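5-Carboxyvanillate Decarboxylase (Novosphingobium aromaticivorans, PDB 4QRN) probably catalyses the metal-dependent removal of a carboxyl group from 5-carboxyvanillate, and here holds manganese with a nitro-bearing inhibitor. Local coordinates at residues I38-A43 against M332-Y337; I104-L109 against R146-G151. One frame throughout, in Å; residues are numbered along the deposited sequence. Where two conformers were deposited one is given.

Contact 1 of 2, residues I38-A43 against M332-Y337. With MN (manganese (II) ion), chain E; 1DF (4-hydroxy-3-methoxy-5-nitrobenzoic acid), chain F.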
loop_
_atom_site.group_PDB
_atom_site.type_symbol
_atom_site.label_atom_id
_atom_site.label_comp_id
_atom_site.label_asym_id
_atom_site.label_seq_id
_atom_site.Cartn_x
_atom_site.Cartn_y
_atom_site.Cartn_z
ATOM N N ILE A 38 -26.152 2.182 -7.088
ATOM C CA ILE A 38 -26.081 2.692 -5.721
ATOM C C ILE A 38 -24.617 3.013 -5.425
ATOM O O ILE A 38 -23.774 2.103 -5.392
ATOM C CB ILE A 38 -26.651 1.683 -4.709
ATOM C CG1 ILE A 38 -28.120 1.353 -5.080
ATOM C CG2 ILE A 38 -26.508 2.240 -3.294
ATOM C CD1 ILE A 38 -28.808 0.365 -4.149
ATOM N N ALA A 39 -24.309 4.297 -5.257
ATOM C CA ALA A 39 -22.945 4.744 -5.028
ATOM C C ALA A 39 -22.701 4.822 -3.519
ATOM O O ALA A 39 -23.388 5.555 -2.823
ATOM C CB ALA A 39 -22.745 6.097 -5.683
ATOM N N THR A 40 -21.723 4.057 -3.028
ATOM C CA THR A 40 -21.588 3.832 -1.595
ATOM C C THR A 40 -20.473 4.603 -0.868
ATOM O O THR A 40 -20.241 4.306 0.307
ATOM C CB THR A 40 -21.415 2.340 -1.311
ATOM O OG1 THR A 40 -20.234 1.854 -1.965
ATOM C CG2 THR A 40 -22.631 1.535 -1.764
ATOM N N GLU A 41 -19.839 5.606 -1.496
ATOM C CA GLU A 41 -18.834 6.396 -0.785
ATOM C C GLU A 41 -18.851 7.852 -1.267
ATOM O O GLU A 41 -17.911 8.333 -1.889
ATOM C CB GLU A 41 -17.425 5.822 -0.912
ATOM C CG GLU A 41 -16.457 6.443 0.133
ATOM C CD GLU A 41 -14.997 6.238 -0.213
ATOM O OE1 GLU A 41 -14.560 5.078 -0.238
ATOM O OE2 GLU A 41 -14.257 7.229 -0.463
ATOM N N GLU A 42 -19.922 8.564 -0.948
ATOM C CA GLU A 42 -20.210 9.871 -1.554
ATOM C C GLU A 42 -20.134 10.933 -0.467
ATOM O O GLU A 42 -20.595 10.726 0.647
ATOM C CB GLU A 42 -21.578 9.804 -2.237
ATOM C CG GLU A 42 -21.769 8.493 -3.033
ATOM C CD GLU A 42 -20.645 8.228 -4.031
ATOM O OE1 GLU A 42 -20.355 9.138 -4.834
ATOM O OE2 GLU A 42 -20.028 7.108 -3.996
ATOM N N ALA A 43 -19.503 12.062 -0.782
ATOM C CA ALA A 43 -19.106 13.018 0.240
ATOM C C ALA A 43 -19.903 14.326 0.186
ATOM O O ALA A 43 -20.298 14.794 -0.901
ATOM C CB ALA A 43 -17.633 13.347 0.074
ATOM N N MET A 332 -18.626 -3.713 -3.659
ATOM C CA MET A 332 -19.695 -2.785 -4.030
ATOM C C MET A 332 -19.161 -1.633 -4.857
ATOM O O MET A 332 -18.031 -1.172 -4.667
ATOM C CB MET A 332 -20.315 -2.201 -2.734
ATOM C CG MET A 332 -21.094 -3.232 -1.946
ATOM S SD MET A 332 -21.614 -2.635 -0.325
ATOM C CE MET A 332 -20.071 -2.764 0.592
ATOM N N TYR A 333 -20.023 -1.116 -5.715
ATOM C CA TYR A 333 -19.750 0.086 -6.464
ATOM C C TYR A 333 -19.776 1.327 -5.569
ATOM O O TYR A 333 -20.647 1.476 -4.708
ATOM C CB TYR A 333 -20.807 0.243 -7.568
ATOM C CG TYR A 333 -20.690 1.563 -8.309
ATOM C CD1 TYR A 333 -19.623 1.805 -9.175
ATOM C CD2 TYR A 333 -21.608 2.581 -8.112
ATOM C CE1 TYR A 333 -19.486 3.030 -9.812
ATOM C CE2 TYR A 333 -21.475 3.799 -8.734
ATOM C CZ TYR A 333 -20.406 4.035 -9.576
ATOM O OH TYR A 333 -20.314 5.275 -10.172
ATOM N N ALA A 334 -18.837 2.241 -5.826
ATOM C CA ALA A 334 -18.855 3.584 -5.243
ATOM C C ALA A 334 -18.237 4.526 -6.253
ATOM O O ALA A 334 -17.325 4.148 -6.999
ATOM C CB ALA A 334 -18.065 3.649 -3.940
ATOM N N MET A 335 -18.726 5.766 -6.250
ATOM C CA MET A 335 -18.219 6.789 -7.152
ATOM C C MET A 335 -17.124 7.689 -6.525
ATOM O O MET A 335 -16.215 8.118 -7.224
ATOM C CB MET A 335 -19.387 7.638 -7.661
ATOM C CG MET A 335 -18.961 8.797 -8.526
ATOM S SD MET A 335 -20.327 9.755 -9.182
ATOM C CE MET A 335 -20.729 8.840 -10.665
ATOM N N ASP A 336 -17.244 8.013 -5.231
ATOM C CA ASP A 336 -16.368 9.007 -4.597
ATOM C C ASP A 336 -16.715 10.405 -5.136
ATOM O O ASP A 336 -15.846 11.277 -5.236
ATOM C CB ASP A 336 -14.858 8.656 -4.751
ATOM C CG ASP A 336 -14.082 8.665 -3.414
ATOM O OD1 ASP A 336 -14.519 9.352 -2.438
ATOM O OD2 ASP A 336 -13.021 7.984 -3.376
ATOM N N TYR A 337 -17.994 10.653 -5.408
ATOM C CA TYR A 337 -18.418 12.012 -5.748
ATOM C C TYR A 337 -18.153 12.925 -4.545
ATOM O O TYR A 337 -18.440 12.534 -3.420
ATOM C CB TYR A 337 -19.895 11.994 -6.039
ATOM C CG TYR A 337 -20.505 13.341 -6.344
ATOM C CD1 TYR A 337 -21.031 14.150 -5.330
ATOM C CD2 TYR A 337 -20.589 13.800 -7.659
ATOM C CE1 TYR A 337 -21.645 15.360 -5.611
ATOM C CE2 TYR A 337 -21.199 15.032 -7.957
ATOM C CZ TYR A 337 -21.732 15.795 -6.923
ATOM O OH TYR A 337 -22.375 16.995 -7.174
HETATM MN MN MN E . -13.939 9.359 -0.415
HETATM C C1 1DF F . -10.042 13.040 -2.072
HETATM C CO1 1DF F . -10.383 11.755 -2.387
HETATM C CO2 1DF F . -10.533 13.610 -0.876
HETATM C CM1 1DF F . -11.314 11.110 -1.505
HETATM C CM2 1DF F . -11.530 12.999 -0.143
HETATM O OM 1DF F . -12.074 13.529 0.993
HETATM C CZ 1DF F . -12.043 11.766 -0.517
HETATM C CC 1DF F . -9.109 13.834 -2.909
HETATM C CV 1DF F . -11.407 14.651 1.574
HETATM O O1 1DF F . -9.070 13.577 -4.183
HETATM O O2 1DF F . -8.429 14.713 -2.368
HETATM O O3 1DF F . -13.092 11.243 0.048
HETATM N N 1DF F . -11.282 9.608 -1.568
HETATM O O11 1DF F . -11.901 8.922 -0.805
HETATM O O22 1DF F . -10.447 9.083 -2.356
HETATM O O HOH W 1 -16.028 9.935 -0.095
#
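The carboxylates of Glu41 and Asp336 lie side by side, their planes turned 83° to each other, and one oxygen of each binds the same manganese ion. Glu41 OE2 and Asp336 OD1 are 2.9 Å apart, a closeness that the shared metal probably makes tolerable. His210, a water, the phenolic oxygen O3 and one nitro oxygen, O11, of the inhibitor complete the shell. The other oxygens have hydrogen-bond partners too: Glu41 OE1 has Tyr208 and Ser311, Asp336 OD2 has His263. At the Tyr333 ring, Ile38 O stands at the edge near the ring plane, and Ala39 CB meets Tyr333 CE2 at 4.0 Å, while Met335 N of the same segment sits 4.1 Å above one face, toward the rim. Strand 38-44, first of the amidohydrolase barrel, meets the loop after the last, 331-332, and metal ligands come from the C-terminal ends of both, Glu41 from the strand and Asp336 from the loop. The buried carboxylate of Glu42 ties the two backbones together. Folded back by chi1 -43° and chi2 -53°, it puts OE2 among three amide donors: Met335 N at 2.9 Å and Asp336 N at 3.2 Å on the syn side, Glu41 N on the anti side. Its OE1 takes Tyr337 N at 2.9 Å from above the carboxylate plane. This grip fixes the loop backbone next to the metal ligand Asp336. Farther back, Tyr333 O accepts both Thr40 N, on a lone pair, and Thr40 OG1, from above the carbonyl plane at 2.8 Å. At the far end, Ala43 N bonds to Tyr337 O at 2.9 Å.

Contact 2 of 2, residues I104-L109 against R146-G151; sequences IDKAIL and RFIGMG
Arg146 clasps the backbone leading into strand 106-111 with one edge of its guanidinium. NH2 reaches Ile104 O at 2.8 Å and NE reaches Asp105 O at 2.8 Å, both oxygens lying close to the guanidinium plane. The first bond also lies in the plane of the Ile104 carbonyl, whereas NE comes to Asp105 O tilted 33° from that carbonyl's plane. Bends at chi2 and chi3 curl the chain back so that the head meets these two carbonyls, and NH2 also makes a salt bridge to Asp100. With an alanine here, both carbonyl oxygens would probably lose these donors and Asp100 this charged partner. The strand ladder then takes over: Ala107 N to Arg146 O, Ile148 N to Ala107 O at 2.9 Å, Leu109 N to Ile148 O at 2.8 Å, and Met150 N to Leu109 O. On the sheet face bearing Leu109 and Phe147, Leu109 CD1 sits over one face of the phenyl ring in a CH-pi contact, 4.1 Å from its centroid; helices 93-101 and 122-142 cover this side. On the other face, Ile148 CD1 lodges against Ile108 CG1 at 4.0 Å and also against the aliphatic chain of Lys106. Ile108 CG2 presses on Met150 CG at 3.5 Å. Strands 106-109 and 147-149 run parallel with a 25° twist, and helix 122-142 connects them: this is the beta-alpha-beta unit from which barrels of the amidohydrolase superfamily are built.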
loop_
_atom_site.group_PDB
_atom_site.type_symbol
_atom_site.label_atom_id
_atom_site.label_comp_id
_atom_site.label_asym_id
_atom_site.label_seq_id
_atom_site.Cartn_x
_atom_site.Cartn_y
_atom_site.Cartn_z
ATOM N N ILE A 104 -26.922 7.725 -11.430
ATOM C CA ILE A 104 -26.786 7.258 -10.066
ATOM C C ILE A 104 -28.133 7.353 -9.356
ATOM O O ILE A 104 -28.684 8.438 -9.156
ATOM C CB ILE A 104 -25.687 8.024 -9.300
ATOM C CG1 ILE A 104 -24.334 7.897 -10.017
ATOM C CG2 ILE A 104 -25.630 7.539 -7.854
ATOM C CD1 ILE A 104 -23.892 6.470 -10.329
ATOM N N ASP A 105 -28.688 6.195 -9.009
ATOM C CA ASP A 105 -30.009 6.130 -8.376
ATOM C C ASP A 105 -29.985 6.536 -6.914
ATOM O O ASP A 105 -30.892 7.232 -6.458
ATOM C CB ASP A 105 -30.573 4.721 -8.553
ATOM C CG ASP A 105 -30.832 4.417 -10.000
ATOM O OD1 ASP A 105 -31.790 5.020 -10.547
ATOM O OD2 ASP A 105 -30.076 3.619 -10.608
ATOM N N LYS A 106 -28.986 6.075 -6.164
ATOM C CA LYS A 106 -28.896 6.391 -4.747
ATOM C C LYS A 106 -27.455 6.641 -4.396
ATOM O O LYS A 106 -26.548 6.032 -4.985
ATOM C CB LYS A 106 -29.430 5.242 -3.889
ATOM C CG LYS A 106 -30.877 4.865 -4.202
ATOM C CD LYS A 106 -31.434 3.880 -3.192
ATOM C CE LYS A 106 -32.875 3.515 -3.540
ATOM N NZ LYS A 106 -33.502 2.664 -2.500
ATOM N N ALA A 107 -27.258 7.532 -3.426
ATOM C CA ALA A 107 -25.940 7.866 -2.907
ATOM C C ALA A 107 -25.948 7.684 -1.401
ATOM O O ALA A 107 -26.859 8.182 -0.722
ATOM C CB ALA A 107 -25.594 9.297 -3.265
ATOM N N ILE A 108 -24.923 7.018 -0.886
ATOM C CA ILE A 108 -24.704 6.894 0.547
ATOM C C ILE A 108 -23.703 7.961 0.936
ATOM O O ILE A 108 -22.557 7.957 0.481
ATOM C CB ILE A 108 -24.240 5.487 0.920
ATOM C CG1 ILE A 108 -25.236 4.469 0.304
ATOM C CG2 ILE A 108 -24.089 5.378 2.431
ATOM C CD1 ILE A 108 -25.098 3.045 0.771
ATOM N N LEU A 109 -24.188 8.910 1.738
ATOM C CA LEU A 109 -23.514 10.181 1.987
ATOM C C LEU A 109 -22.870 10.218 3.357
ATOM O O LEU A 109 -23.459 9.778 4.355
ATOM C CB LEU A 109 -24.539 11.310 1.959
ATOM C CG LEU A 109 -25.243 11.490 0.629
ATOM C CD1 LEU A 109 -26.492 12.359 0.804
ATOM C CD2 LEU A 109 -24.335 12.118 -0.388
ATOM N N ARG A 146 -33.274 8.937 -2.889
ATOM C CA ARG A 146 -31.984 9.258 -3.517
ATOM C C ARG A 146 -30.809 9.302 -2.554
ATOM O O ARG A 146 -29.688 9.004 -2.956
ATOM C CB ARG A 146 -32.043 10.620 -4.227
ATOM C CG ARG A 146 -33.211 10.789 -5.182
ATOM C CD ARG A 146 -33.286 9.749 -6.252
ATOM N NE ARG A 146 -32.110 9.673 -7.118
ATOM C CZ ARG A 146 -31.881 10.473 -8.162
ATOM N NH1 ARG A 146 -32.695 11.472 -8.459
ATOM N NH2 ARG A 146 -30.799 10.297 -8.890
ATOM N N PHE A 147 -31.039 9.751 -1.312
ATOM C CA PHE A 147 -29.962 10.020 -0.360
ATOM C C PHE A 147 -30.117 9.099 0.843
ATOM O O PHE A 147 -31.218 9.007 1.409
ATOM C CB PHE A 147 -30.039 11.449 0.177
ATOM C CG PHE A 147 -29.732 12.572 -0.810
ATOM C CD1 PHE A 147 -29.131 12.371 -2.052
ATOM C CD2 PHE A 147 -30.036 13.880 -0.428
ATOM C CE1 PHE A 147 -28.857 13.461 -2.883
ATOM C CE2 PHE A 147 -29.761 14.957 -1.245
ATOM C CZ PHE A 147 -29.181 14.753 -2.476
ATOM N N ILE A 148 -29.016 8.459 1.231
ATOM C CA ILE A 148 -28.947 7.588 2.389
ATOM C C ILE A 148 -27.806 8.103 3.243
ATOM O O ILE A 148 -26.761 8.464 2.702
ATOM C CB ILE A 148 -28.644 6.131 1.944
ATOM C CG1 ILE A 148 -29.741 5.629 1.000
ATOM C CG2 ILE A 148 -28.469 5.205 3.152
ATOM C CD1 ILE A 148 -29.273 4.524 0.058
ATOM N N GLY A 149 -27.972 8.143 4.558
ATOM C CA GLY A 149 -26.950 8.735 5.392
ATOM C C GLY A 149 -26.123 7.769 6.219
ATOM O O GLY A 149 -26.633 6.770 6.761
ATOM N N MET A 150 -24.843 8.131 6.375
ATOM C CA MET A 150 -23.931 7.561 7.366
ATOM C C MET A 150 -23.607 8.691 8.343
ATOM O O MET A 150 -23.305 9.806 7.929
ATOM C CB MET A 150 -22.645 7.055 6.702
ATOM C CG MET A 150 -22.882 5.905 5.726
ATOM S SD MET A 150 -23.260 4.330 6.510
ATOM C CE MET A 150 -21.604 3.675 6.745
ATOM N N GLY A 151 -23.655 8.404 9.635
ATOM C CA GLY A 151 -23.347 9.426 10.614
ATOM C C GLY A 151 -21.865 9.712 10.739
ATOM O O GLY A 151 -21.008 8.870 10.421
#

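How the contacts relate
Both contacts are buried and meet at strands 38-44 and 106-111, neighbours in one parallel sheet: Ala39 N and O probably bond to Lys106 O and Ile108 N. Tyr333 and Met335 of contact 1 also pack on Ile104 of contact 2. The centre of contact 1 is about 9 Å from the centre of the chain, that of contact 2 about 13 Å. Contact 1 joins elements nearly 290 residues apart; contact 2, within that span, joins strands linked by a single helix. The chemistry follows: acidic side chains, metal and inhibitor in 38-43 with 332-337, but a regular ladder, apolar packing and one arginine clasp in 104-109 with 146-151, where some residues are partly exposed.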